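Local coordinates for zinc-binding protein TroA (Treponema pallidum, PDB 1K0F) that binds zinc with high affinity and specificity in the periplasm and delivers it to the membrane permease of the TroABC transporter for import into the cytoplasm, at residues D100-F105 against F246-G251; R161-T166 against A207-P212; H37-T42 against T64-V69; D53-N58 against G75-V80. All blocks are in the same frame, centred on the assembly; numbering follows the deposited sequence.

Contact 1: D100-F105 against F246-G251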
loop_
_atom_site.group_PDB
_atom_site.type_symbol
_atom_site.label_atom_id
_atom_site.label_comp_id
_atom_site.label_asym_id
_atom_site.label_seq_id
_atom_site.Cartn_x
_atom_site.Cartn_y
_atom_site.Cartn_z
ATOM N N ASP A 100 7.934 0.280 9.315
ATOM C CA ASP A 100 7.443 0.144 7.945
ATOM C C ASP A 100 5.923 0.025 7.964
ATOM O O ASP A 100 5.371 -0.963 8.432
ATOM C CB ASP A 100 8.070 -1.096 7.301
ATOM C CG ASP A 100 7.904 -1.127 5.785
ATOM O OD1 ASP A 100 7.463 -0.117 5.206
ATOM O OD2 ASP A 100 8.214 -2.175 5.172
ATOM N N PRO A 101 5.233 1.053 7.457
ATOM C CA PRO A 101 3.766 1.083 7.416
ATOM C C PRO A 101 3.099 0.397 6.228
ATOM O O PRO A 101 1.874 0.318 6.174
ATOM C CB PRO A 101 3.447 2.570 7.452
ATOM C CG PRO A 101 4.666 3.243 6.875
ATOM C CD PRO A 101 5.817 2.281 6.898
ATOM N N HIS A 102 3.897 -0.106 5.293
ATOM C CA HIS A 102 3.362 -0.752 4.100
ATOM C C HIS A 102 3.025 -2.214 4.293
ATOM O O HIS A 102 3.409 -3.059 3.491
ATOM C CB HIS A 102 4.349 -0.581 2.962
ATOM C CG HIS A 102 4.773 0.838 2.759
ATOM N ND1 HIS A 102 5.803 1.416 3.469
ATOM C CD2 HIS A 102 4.283 1.807 1.949
ATOM C CE1 HIS A 102 5.932 2.679 3.105
ATOM N NE2 HIS A 102 5.022 2.942 2.182
ATOM N N VAL A 103 2.276 -2.489 5.348
ATOM C CA VAL A 103 1.875 -3.843 5.700
ATOM C C VAL A 103 0.842 -4.471 4.763
ATOM O O VAL A 103 0.644 -5.683 4.762
ATOM C CB VAL A 103 1.325 -3.873 7.135
ATOM C CG1 VAL A 103 2.420 -3.470 8.116
ATOM C CG2 VAL A 103 0.147 -2.930 7.245
ATOM N N TRP A 104 0.182 -3.647 3.966
ATOM C CA TRP A 104 -0.814 -4.166 3.045
ATOM C C TRP A 104 -0.130 -4.916 1.917
ATOM O O TRP A 104 -0.771 -5.281 0.930
ATOM C CB TRP A 104 -1.624 -3.026 2.451
ATOM C CG TRP A 104 -0.760 -2.018 1.819
ATOM C CD1 TRP A 104 -0.168 -2.095 0.591
ATOM C CD2 TRP A 104 -0.342 -0.782 2.393
ATOM N NE1 TRP A 104 0.595 -0.977 0.365
ATOM C CE2 TRP A 104 0.505 -0.152 1.455
ATOM C CE3 TRP A 104 -0.606 -0.142 3.608
ATOM C CZ2 TRP A 104 1.093 1.086 1.696
ATOM C CZ3 TRP A 104 -0.019 1.088 3.850
ATOM C CH2 TRP A 104 0.821 1.690 2.897
ATOM N N PHE A 105 1.177 -5.114 2.042
ATOM C CA PHE A 105 1.905 -5.840 1.016
ATOM C C PHE A 105 2.231 -7.245 1.489
ATOM O O PHE A 105 2.845 -8.027 0.768
ATOM C CB PHE A 105 3.158 -5.082 0.592
ATOM C CG PHE A 105 2.903 -4.092 -0.513
ATOM C CD1 PHE A 105 1.999 -4.387 -1.528
ATOM C CD2 PHE A 105 3.533 -2.853 -0.518
ATOM C CE1 PHE A 105 1.726 -3.460 -2.533
ATOM C CE2 PHE A 105 3.269 -1.920 -1.513
ATOM C CZ PHE A 105 2.359 -2.220 -2.523
ATOM N N PHE A 246 1.713 -0.220 -7.895
ATOM C CA PHE A 246 0.863 0.464 -6.937
ATOM C C PHE A 246 1.594 0.390 -5.624
ATOM O O PHE A 246 1.791 -0.695 -5.092
ATOM C CB PHE A 246 -0.480 -0.243 -6.812
ATOM C CG PHE A 246 -1.350 -0.086 -8.011
ATOM C CD1 PHE A 246 -1.864 1.159 -8.342
ATOM C CD2 PHE A 246 -1.592 -1.159 -8.844
ATOM C CE1 PHE A 246 -2.598 1.334 -9.492
ATOM C CE2 PHE A 246 -2.322 -0.998 -9.995
ATOM C CZ PHE A 246 -2.828 0.249 -10.327
ATOM N N SER A 247 2.020 1.534 -5.109
ATOM C CA SER A 247 2.730 1.536 -3.847
ATOM C C SER A 247 1.760 1.802 -2.712
ATOM O O SER A 247 1.305 0.871 -2.041
ATOM C CB SER A 247 3.830 2.592 -3.850
ATOM O OG SER A 247 3.577 3.598 -4.808
ATOM N N ASP A 248 1.433 3.069 -2.494
ATOM C CA ASP A 248 0.514 3.417 -1.423
ATOM C C ASP A 248 -0.902 3.613 -1.940
ATOM O O ASP A 248 -1.851 3.617 -1.158
ATOM C CB ASP A 248 0.963 4.704 -0.719
ATOM C CG ASP A 248 2.475 4.793 -0.551
ATOM O OD1 ASP A 248 3.102 3.774 -0.191
ATOM O OD2 ASP A 248 3.032 5.893 -0.776
ATOM N N ALA A 249 -1.033 3.769 -3.258
ATOM C CA ALA A 249 -2.335 4.000 -3.881
ATOM C C ALA A 249 -2.801 2.892 -4.816
ATOM O O ALA A 249 -1.991 2.212 -5.451
ATOM C CB ALA A 249 -2.321 5.331 -4.641
ATOM N N MET A 250 -4.121 2.742 -4.904
ATOM C CA MET A 250 -4.735 1.725 -5.746
ATOM C C MET A 250 -5.089 2.273 -7.114
ATOM O O MET A 250 -4.807 3.431 -7.432
ATOM C CB MET A 250 -6.014 1.204 -5.100
ATOM C CG MET A 250 -5.806 0.275 -3.938
ATOM S SD MET A 250 -7.283 -0.693 -3.659
ATOM C CE MET A 250 -8.564 0.532 -3.928
ATOM N N GLY A 251 -5.724 1.427 -7.915
ATOM C CA GLY A 251 -6.139 1.851 -9.236
ATOM C C GLY A 251 -7.446 2.614 -9.128
ATOM O O GLY A 251 -7.908 2.889 -8.013
#
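His-102 turns the edge of its imidazole to Asp-248: OD1 of the carboxylate lies near the ring plane, 3.1 Å from His-102 CD2 and 3.2 Å from His-102 NE2, and the two planes are 33° apart. At the other end of the imidazole, His-102 ND1 donates a nearly straight hydrogen bond of 2.9 Å to Asp-100 OD1, in the ring plane, which fixes the rotation of the imidazole about its CB-CG bond. His-102 and Asp-248 are zinc ligands, and with His-37 and His-168 they line the metal site at the centre of the chain, here without zinc; Asp-248 OD1 also takes a weak hydrogen bond from His-168 NE2. The same Asp-248 OD1 lies at the edge of the Trp-104 indole, 3.8 Å from CZ2, with the ring and carboxylate planes 80° apart. The indole nitrogen NE1 of Trp-104 gives a bent hydrogen bond of 3.1 Å to the backbone O of Ser-247, which lies somewhat out of the indole plane. Phe-105 offers the rim of its phenyl ring, CZ sitting 3.0 Å from the backbone O of Phe-246, while Trp-104 NE1 lies over one face of that ring.

Contact 2: R161-T166 against A207-P212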
loop_
_atom_site.group_PDB
_atom_site.type_symbol
_atom_site.label_atom_id
_atom_site.label_comp_id
_atom_site.label_asym_id
_atom_site.label_seq_id
_atom_site.Cartn_x
_atom_site.Cartn_y
_atom_site.Cartn_z
ATOM N N ARG A 161 16.365 -13.488 -9.838
ATOM C CA ARG A 161 15.527 -12.529 -10.555
ATOM C C ARG A 161 14.566 -11.767 -9.631
ATOM O O ARG A 161 13.968 -10.767 -10.033
ATOM C CB ARG A 161 14.721 -13.256 -11.638
ATOM C CG ARG A 161 15.572 -13.996 -12.672
ATOM C CD ARG A 161 14.973 -13.905 -14.082
ATOM N NE ARG A 161 15.991 -13.985 -15.132
ATOM C CZ ARG A 161 16.254 -13.013 -16.000
ATOM N NH1 ARG A 161 15.571 -11.879 -15.944
ATOM N NH2 ARG A 161 17.201 -13.172 -16.918
ATOM N N ARG A 162 14.434 -12.235 -8.394
ATOM C CA ARG A 162 13.535 -11.612 -7.432
ATOM C C ARG A 162 14.057 -10.308 -6.833
ATOM O O ARG A 162 13.584 -9.868 -5.794
ATOM C CB ARG A 162 13.222 -12.597 -6.311
ATOM C CG ARG A 162 12.309 -13.745 -6.714
ATOM C CD ARG A 162 12.086 -14.673 -5.521
ATOM N NE ARG A 162 11.808 -16.057 -5.901
ATOM C CZ ARG A 162 12.218 -17.124 -5.218
ATOM N NH1 ARG A 162 12.936 -16.981 -4.108
ATOM N NH2 ARG A 162 11.901 -18.341 -5.644
ATOM N N VAL A 163 15.032 -9.690 -7.481
ATOM C CA VAL A 163 15.574 -8.427 -6.986
ATOM C C VAL A 163 14.725 -7.307 -7.569
ATOM O O VAL A 163 14.811 -7.023 -8.764
ATOM C CB VAL A 163 17.033 -8.211 -7.444
ATOM C CG1 VAL A 163 17.527 -6.860 -6.972
ATOM C CG2 VAL A 163 17.921 -9.321 -6.912
ATOM N N LEU A 164 13.891 -6.680 -6.747
ATOM C CA LEU A 164 13.045 -5.599 -7.246
ATOM C C LEU A 164 13.459 -4.211 -6.771
ATOM O O LEU A 164 13.626 -3.962 -5.578
ATOM C CB LEU A 164 11.578 -5.856 -6.873
ATOM C CG LEU A 164 10.604 -4.672 -6.840
ATOM C CD1 LEU A 164 10.017 -4.407 -8.224
ATOM C CD2 LEU A 164 9.497 -4.991 -5.849
ATOM N N VAL A 165 13.628 -3.309 -7.726
ATOM C CA VAL A 165 13.990 -1.939 -7.416
ATOM C C VAL A 165 12.804 -1.108 -7.887
ATOM O O VAL A 165 12.371 -1.216 -9.035
ATOM C CB VAL A 165 15.283 -1.513 -8.151
ATOM C CG1 VAL A 165 15.560 -0.041 -7.898
ATOM C CG2 VAL A 165 16.459 -2.353 -7.670
ATOM N N THR A 166 12.270 -0.290 -6.990
ATOM C CA THR A 166 11.111 0.528 -7.307
ATOM C C THR A 166 11.271 1.989 -6.904
ATOM O O THR A 166 12.286 2.377 -6.329
ATOM C CB THR A 166 9.880 -0.023 -6.596
ATOM O OG1 THR A 166 10.253 -0.430 -5.275
ATOM C CG2 THR A 166 9.316 -1.222 -7.354
ATOM N N ALA A 207 22.865 -2.072 -12.797
ATOM C CA ALA A 207 23.684 -2.375 -13.970
ATOM C C ALA A 207 24.617 -3.551 -13.689
ATOM O O ALA A 207 24.924 -4.343 -14.581
ATOM C CB ALA A 207 24.493 -1.154 -14.370
ATOM N N GLN A 208 25.061 -3.651 -12.444
ATOM C CA GLN A 208 25.942 -4.721 -12.036
ATOM C C GLN A 208 25.136 -6.014 -12.048
ATOM O O GLN A 208 25.500 -6.973 -12.723
ATOM C CB GLN A 208 26.479 -4.439 -10.635
ATOM C CG GLN A 208 27.955 -4.070 -10.628
ATOM C CD GLN A 208 28.238 -2.757 -9.919
ATOM O OE1 GLN A 208 29.204 -2.050 -10.250
ATOM N NE2 GLN A 208 27.406 -2.422 -8.936
ATOM N N ARG A 209 24.029 -6.023 -11.312
ATOM C CA ARG A 209 23.166 -7.194 -11.239
ATOM C C ARG A 209 22.379 -7.376 -12.534
ATOM O O ARG A 209 21.703 -8.388 -12.720
ATOM C CB ARG A 209 22.209 -7.067 -10.050
ATOM C CG ARG A 209 22.878 -6.561 -8.776
ATOM C CD ARG A 209 23.662 -7.662 -8.088
ATOM N NE ARG A 209 22.842 -8.851 -7.880
ATOM C CZ ARG A 209 21.872 -8.936 -6.976
ATOM N NH1 ARG A 209 21.603 -7.900 -6.198
ATOM N NH2 ARG A 209 21.173 -10.059 -6.842
ATOM N N LYS A 210 22.464 -6.392 -13.424
ATOM C CA LYS A 210 21.776 -6.451 -14.716
ATOM C C LYS A 210 20.273 -6.732 -14.605
ATOM O O LYS A 210 19.798 -7.747 -15.096
ATOM C CB LYS A 210 22.424 -7.528 -15.598
ATOM C CG LYS A 210 23.607 -7.052 -16.422
ATOM C CD LYS A 210 24.916 -7.565 -15.848
ATOM C CE LYS A 210 26.082 -6.643 -16.203
ATOM N NZ LYS A 210 26.972 -7.214 -17.267
ATOM N N LEU A 211 19.526 -5.824 -13.982
ATOM C CA LEU A 211 18.081 -6.003 -13.813
ATOM C C LEU A 211 17.282 -5.847 -15.102
ATOM O O LEU A 211 17.319 -4.801 -15.747
ATOM C CB LEU A 211 17.526 -5.008 -12.792
ATOM C CG LEU A 211 18.016 -5.028 -11.343
ATOM C CD1 LEU A 211 16.920 -4.488 -10.444
ATOM C CD2 LEU A 211 18.404 -6.443 -10.921
ATOM N N PRO A 212 16.519 -6.885 -15.478
ATOM C CA PRO A 212 15.742 -6.758 -16.712
ATOM C C PRO A 212 14.813 -5.566 -16.602
ATOM O O PRO A 212 14.547 -4.892 -17.584
ATOM C CB PRO A 212 14.975 -8.079 -16.804
ATOM C CG PRO A 212 15.000 -8.632 -15.420
ATOM C CD PRO A 212 16.293 -8.181 -14.817
#
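Leu-211 reaches with both methyls into strand 163-166, meeting Val-163 and Val-165 at about right angles. CD1 of Leu-211 is 3.5 Å from Val-165 CG2 and 3.7 Å from the backbone O of Val-163, while its other branch, CD2, settles 4.1 Å from Val-163 CG1. With chi1 at -61°, the Leu-211 CG lies beside its own backbone N, which turns the fork of the side chain to the strand. These three residues form the buried part of the contact; Phe-205 of helix 196-208 also touches both valines. The leucine belongs to the turn between that helix and strand 213-217, in the lobe built on strands 163-166, 181-184 and 213-217, where a backbone bond of Val-165 with Phe-215 joins the first to the last; Lys-210, with positive phi, marks the exit from the helix. Toward solvent the touching becomes sparse and involves the guanidinium ends of two arginines. Arg-209, its chain bent at chi2 and chi3, brings NH2 within 3.3 Å of Val-163 CG2, and its NH1 is salt-bridged to Glu-181. Arg-161 sets the edge of its guanidinium against the Pro-212 ring, NH1 to CG 3.3 Å, while the same NH1 is hydrogen-bonded to the backbone O of Leu-275.

Contact 3: H37-T42 against T64-V69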
loop_
_atom_site.group_PDB
_atom_site.type_symbol
_atom_site.label_atom_id
_atom_site.label_comp_id
_atom_site.label_asym_id
_atom_site.label_seq_id
_atom_site.Cartn_x
_atom_site.Cartn_y
_atom_site.Cartn_z
ATOM N N HIS A 37 1.681 9.692 2.333
ATOM C CA HIS A 37 2.759 10.326 3.093
ATOM C C HIS A 37 2.592 11.839 3.081
ATOM O O HIS A 37 2.355 12.471 4.109
ATOM C CB HIS A 37 4.124 9.992 2.484
ATOM C CG HIS A 37 4.372 8.525 2.298
ATOM N ND1 HIS A 37 4.313 7.623 3.338
ATOM C CD2 HIS A 37 4.701 7.806 1.197
ATOM C CE1 HIS A 37 4.593 6.412 2.888
ATOM N NE2 HIS A 37 4.832 6.495 1.591
ATOM N N LEU A 38 2.707 12.410 1.895
ATOM C CA LEU A 38 2.609 13.846 1.728
ATOM C C LEU A 38 1.200 14.315 1.404
ATOM O O LEU A 38 1.017 15.287 0.671
ATOM C CB LEU A 38 3.578 14.269 0.632
ATOM C CG LEU A 38 4.857 13.424 0.653
ATOM C CD1 LEU A 38 5.254 13.047 -0.763
ATOM C CD2 LEU A 38 5.969 14.199 1.348
ATOM N N TYR A 39 0.205 13.630 1.957
ATOM C CA TYR A 39 -1.189 13.993 1.713
ATOM C C TYR A 39 -1.765 14.809 2.881
ATOM O O TYR A 39 -1.518 14.497 4.052
ATOM C CB TYR A 39 -2.036 12.728 1.481
ATOM C CG TYR A 39 -3.460 13.014 1.033
ATOM C CD1 TYR A 39 -3.797 13.037 -0.316
ATOM C CD2 TYR A 39 -4.458 13.301 1.961
ATOM C CE1 TYR A 39 -5.093 13.348 -0.730
ATOM C CE2 TYR A 39 -5.754 13.615 1.558
ATOM C CZ TYR A 39 -6.065 13.640 0.213
ATOM O OH TYR A 39 -7.339 13.993 -0.182
ATOM N N THR A 40 -2.524 15.855 2.539
ATOM C CA THR A 40 -3.176 16.735 3.517
ATOM C C THR A 40 -4.680 16.717 3.271
ATOM O O THR A 40 -5.121 16.692 2.122
ATOM C CB THR A 40 -2.736 18.207 3.369
ATOM O OG1 THR A 40 -1.509 18.269 2.636
ATOM C CG2 THR A 40 -2.570 18.856 4.734
ATOM N N ALA A 41 -5.469 16.736 4.341
ATOM C CA ALA A 41 -6.922 16.742 4.203
ATOM C C ALA A 41 -7.347 18.145 3.790
ATOM O O ALA A 41 -7.288 19.077 4.586
ATOM C CB ALA A 41 -7.588 16.361 5.522
ATOM N N THR A 42 -7.763 18.290 2.537
ATOM C CA THR A 42 -8.197 19.577 2.025
ATOM C C THR A 42 -9.410 20.064 2.815
ATOM O O THR A 42 -9.823 19.434 3.791
ATOM C CB THR A 42 -8.587 19.463 0.559
ATOM O OG1 THR A 42 -9.786 18.685 0.451
ATOM C CG2 THR A 42 -7.479 18.784 -0.234
ATOM N N THR A 64 1.679 10.151 7.658
ATOM C CA THR A 64 2.470 11.131 8.401
ATOM C C THR A 64 1.842 12.501 8.652
ATOM O O THR A 64 1.812 12.978 9.787
ATOM C CB THR A 64 3.821 11.362 7.699
ATOM O OG1 THR A 64 3.589 11.890 6.384
ATOM C CG2 THR A 64 4.593 10.053 7.587
ATOM N N LYS A 65 1.341 13.131 7.593
ATOM C CA LYS A 65 0.758 14.468 7.697
ATOM C C LYS A 65 -0.724 14.571 8.074
ATOM O O LYS A 65 -1.422 15.463 7.594
ATOM C CB LYS A 65 0.996 15.215 6.382
ATOM C CG LYS A 65 2.381 15.834 6.264
ATOM C CD LYS A 65 3.086 15.391 4.995
ATOM C CE LYS A 65 4.475 15.984 4.921
ATOM N NZ LYS A 65 5.064 16.132 6.281
ATOM N N MET A 66 -1.206 13.691 8.944
ATOM C CA MET A 66 -2.612 13.737 9.338
ATOM C C MET A 66 -2.822 13.625 10.850
ATOM O O MET A 66 -3.950 13.747 11.332
ATOM C CB MET A 66 -3.389 12.626 8.627
ATOM C CG MET A 66 -3.733 12.943 7.184
ATOM S SD MET A 66 -4.980 11.843 6.503
ATOM C CE MET A 66 -5.904 12.969 5.497
ATOM N N GLY A 67 -1.734 13.395 11.585
ATOM C CA GLY A 67 -1.803 13.263 13.035
ATOM C C GLY A 67 -2.655 14.303 13.742
ATOM O O GLY A 67 -3.566 13.958 14.496
ATOM N N GLU A 68 -2.352 15.577 13.511
ATOM C CA GLU A 68 -3.102 16.671 14.117
ATOM C C GLU A 68 -4.590 16.486 13.833
ATOM O O GLU A 68 -5.391 16.339 14.756
ATOM C CB GLU A 68 -2.625 18.013 13.547
ATOM C CG GLU A 68 -2.464 19.127 14.582
ATOM C CD GLU A 68 -1.075 19.169 15.225
ATOM O OE1 GLU A 68 -0.999 19.294 16.472
ATOM O OE2 GLU A 68 -0.063 19.085 14.488
ATOM N N VAL A 69 -4.945 16.472 12.551
ATOM C CA VAL A 69 -6.336 16.309 12.125
ATOM C C VAL A 69 -7.027 15.110 12.771
ATOM O O VAL A 69 -8.198 15.188 13.130
ATOM C CB VAL A 69 -6.456 16.152 10.579
ATOM C CG1 VAL A 69 -7.653 16.935 10.072
ATOM C CG2 VAL A 69 -5.183 16.632 9.887
#
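The Tyr-39 ring meets Met-66 at its edge, not over a face: the terminal methyl CE lies near the ring plane, 3.8 Å from Tyr-39 CD2. The other flat group is the imidazole of His-37, whose side chain leaves the backbone away from segment 64-69; its ring meets those of His-168 and His-102 at steep angles, so that this segment touches His-37 mainly at its backbone. Tyr-39 CG lies anti to its backbone N, chi1 -172°, which brings the CD2 edge of the ring to the Met-66 methyl. The same methyl also touches Ala-41 CB, at 3.8 Å, so one group meets both residues. Further along, backbone oxygens are the meeting points. The backbone O of His-37 has Thr-64 OG1 at 2.7 Å and the CD methylene of Lys-65 at 3.1 Å, while Lys-65 CB approaches the backbone O of Tyr-39 at 3.5 Å. Here the loop that carries a zinc ligand runs past the start of helix 67-73, with Met-66 at its N-cap position; Thr-42, at the far end of the loop, occupies the N-cap of helix 43-51. His-37 ND1 makes a weak hydrogen bond to the backbone O of Leu-62. Chemically, then, the work of His-37 is divided: its carbonyl oxygen is approached by the Thr-64 hydroxyl and a Lys-65 methylene, while its imidazole lies with the other zinc ligands.

Contact 4: D53-N58 against G75-V80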
loop_
_atom_site.group_PDB
_atom_site.type_symbol
_atom_site.label_atom_id
_atom_site.label_comp_id
_atom_site.label_asym_id
_atom_site.label_seq_id
_atom_site.Cartn_x
_atom_site.Cartn_y
_atom_site.Cartn_z
ATOM N N ASP A 53 -18.779 9.045 10.808
ATOM C CA ASP A 53 -19.168 8.338 12.013
ATOM C C ASP A 53 -18.034 7.370 12.307
ATOM O O ASP A 53 -17.852 6.922 13.437
ATOM C CB ASP A 53 -20.456 7.559 11.776
ATOM C CG ASP A 53 -21.566 8.433 11.288
ATOM O OD1 ASP A 53 -21.777 9.503 11.912
ATOM O OD2 ASP A 53 -22.217 8.058 10.296
ATOM N N LEU A 54 -17.269 7.062 11.266
ATOM C CA LEU A 54 -16.147 6.147 11.386
ATOM C C LEU A 54 -14.996 6.599 10.510
ATOM O O LEU A 54 -15.138 6.695 9.298
ATOM C CB LEU A 54 -16.579 4.743 10.964
ATOM C CG LEU A 54 -15.461 3.733 10.737
ATOM C CD1 LEU A 54 -14.787 3.453 12.066
ATOM C CD2 LEU A 54 -16.016 2.457 10.135
ATOM N N ILE A 55 -13.859 6.890 11.126
ATOM C CA ILE A 55 -12.685 7.299 10.371
ATOM C C ILE A 55 -11.678 6.157 10.410
ATOM O O ILE A 55 -11.357 5.630 11.479
ATOM C CB ILE A 55 -12.026 8.564 10.944
ATOM C CG1 ILE A 55 -12.875 9.793 10.612
ATOM C CG2 ILE A 55 -10.638 8.737 10.339
ATOM C CD1 ILE A 55 -12.395 11.056 11.295
ATOM N N LEU A 56 -11.192 5.780 9.228
ATOM C CA LEU A 56 -10.245 4.682 9.093
ATOM C C LEU A 56 -8.949 5.098 8.417
ATOM O O LEU A 56 -8.949 5.742 7.367
ATOM C CB LEU A 56 -10.882 3.531 8.307
ATOM C CG LEU A 56 -11.956 2.712 9.031
ATOM C CD1 LEU A 56 -12.448 1.596 8.121
ATOM C CD2 LEU A 56 -11.394 2.148 10.322
ATOM N N TYR A 57 -7.843 4.713 9.036
ATOM C CA TYR A 57 -6.533 5.010 8.503
ATOM C C TYR A 57 -5.544 3.927 8.923
ATOM O O TYR A 57 -5.781 3.171 9.870
ATOM C CB TYR A 57 -6.071 6.398 8.960
ATOM C CG TYR A 57 -5.781 6.555 10.441
ATOM C CD1 TYR A 57 -6.808 6.520 11.388
ATOM C CD2 TYR A 57 -4.480 6.822 10.886
ATOM C CE1 TYR A 57 -6.549 6.749 12.724
ATOM C CE2 TYR A 57 -4.213 7.054 12.229
ATOM C CZ TYR A 57 -5.249 7.016 13.141
ATOM O OH TYR A 57 -4.968 7.226 14.475
ATOM N N ASN A 58 -4.441 3.849 8.194
ATOM C CA ASN A 58 -3.400 2.868 8.436
ATOM C C ASN A 58 -2.888 2.796 9.871
ATOM O O ASN A 58 -3.174 1.857 10.626
ATOM C CB ASN A 58 -2.219 3.170 7.519
ATOM C CG ASN A 58 -1.518 1.929 7.040
ATOM O OD1 ASN A 58 -2.167 0.921 6.734
ATOM N ND2 ASN A 58 -0.194 1.989 6.960
ATOM N N GLY A 75 -11.974 10.810 19.566
ATOM C CA GLY A 75 -12.718 11.088 20.786
ATOM C C GLY A 75 -14.116 11.618 20.549
ATOM O O GLY A 75 -15.017 11.420 21.365
ATOM N N SER A 76 -14.292 12.306 19.429
ATOM C CA SER A 76 -15.587 12.862 19.068
ATOM C C SER A 76 -16.299 11.843 18.197
ATOM O O SER A 76 -17.525 11.837 18.098
ATOM C CB SER A 76 -15.393 14.168 18.293
ATOM O OG SER A 76 -14.283 14.896 18.791
ATOM N N ARG A 77 -15.512 10.976 17.571
ATOM C CA ARG A 77 -16.054 9.949 16.694
ATOM C C ARG A 77 -15.156 8.737 16.707
ATOM O O ARG A 77 -14.149 8.702 17.408
ATOM C CB ARG A 77 -16.140 10.467 15.262
ATOM C CG ARG A 77 -14.778 10.679 14.614
ATOM C CD ARG A 77 -14.806 11.835 13.626
ATOM N NE ARG A 77 -15.577 12.968 14.132
ATOM C CZ ARG A 77 -16.557 13.561 13.459
ATOM N NH1 ARG A 77 -16.889 13.131 12.250
ATOM N NH2 ARG A 77 -17.209 14.583 13.997
ATOM N N LEU A 78 -15.518 7.744 15.914
ATOM C CA LEU A 78 -14.723 6.538 15.831
ATOM C C LEU A 78 -13.517 6.812 14.932
ATOM O O LEU A 78 -13.679 7.165 13.769
ATOM C CB LEU A 78 -15.561 5.399 15.249
ATOM C CG LEU A 78 -16.403 4.591 16.237
ATOM C CD1 LEU A 78 -17.211 3.529 15.491
ATOM C CD2 LEU A 78 -15.493 3.941 17.265
ATOM N N VAL A 79 -12.314 6.670 15.487
ATOM C CA VAL A 79 -11.081 6.885 14.733
ATOM C C VAL A 79 -10.184 5.693 14.980
ATOM O O VAL A 79 -9.767 5.437 16.107
ATOM C CB VAL A 79 -10.352 8.155 15.177
ATOM C CG1 VAL A 79 -8.981 8.214 14.523
ATOM C CG2 VAL A 79 -11.172 9.375 14.800
ATOM N N VAL A 80 -9.878 4.969 13.915
ATOM C CA VAL A 80 -9.065 3.775 14.033
ATOM C C VAL A 80 -7.949 3.631 12.999
ATOM O O VAL A 80 -8.179 3.734 11.799
ATOM C CB VAL A 80 -9.974 2.519 13.971
ATOM C CG1 VAL A 80 -9.145 1.273 13.683
ATOM C CG2 VAL A 80 -10.735 2.372 15.284
#
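Strands 54-57 and 78-80 run parallel, their axes 4.7 Å apart at an angle of 9°, and are joined by backbone bonds from Ile-55 N to Leu-78 O (2.7 Å), Val-80 N to Ile-55 O (2.9 Å) and Tyr-57 N to Val-80 O (3.0 Å). Side chains pair across the strands on alternating faces. On one face Leu-54 CD1 rests against Leu-78 CB, and Leu-56 lies side by side with Val-80, CD2 to CB 3.9 Å; on the other, Ile-55 and Val-79 lie alongside each other, pointing the same way. Strand 78-81 is an edge strand of the four-stranded parallel sheet of one lobe; 54-57 lies inside it, with 4-7 on its other side, and helix 67-73 connects the two as a beta-alpha-beta unit. That helix covers the face of Ile-55, through Phe-70 and Leu-73, whereas helix 107-124 meets Leu-54 and Val-80. Two longer side chains extend the contact. Arg-77, bent at chi2 and chi3, lays its aliphatic part against Ile-55, CD to CD1 3.4 Å, and sends NH2 to the backbone O of Gly-50 in a weak hydrogen bond. Tyr-57, with chi1 at 68°, swings its ring across to the neighbouring strand, where CE1 comes 3.4 Å from Val-79 CG1; the ring also meets that of Phe-70.

Overall arrangement
Contact 1 is buried at the centre of the chain; contacts 2, 3 and 4, partly buried, have their centres about 22, 16 and 20 Å from the chain's centre. Contacts 1 and 3 share the zinc site: His-37 touches His-102 and Asp-248. Contact 4 reaches contact 1 through Asn-58, whose ND2 hydrogen-bonds the backbone O of Pro-101. Contacts 3 and 4 share one beta-alpha-beta unit: contact 4 pairs its two strands, and contact 3 touches the start of helix 67-73. Contact 2 stands apart in the other lobe. Chemistry follows place: polar ligands and aromatic rings in contact 1, backbone pairing in contact 4, aliphatic packing edged by arginines in contact 2, and in contact 3 a methyl against aromatic and aliphatic carbon beside hydroxyl and methylene groups at backbone oxygens.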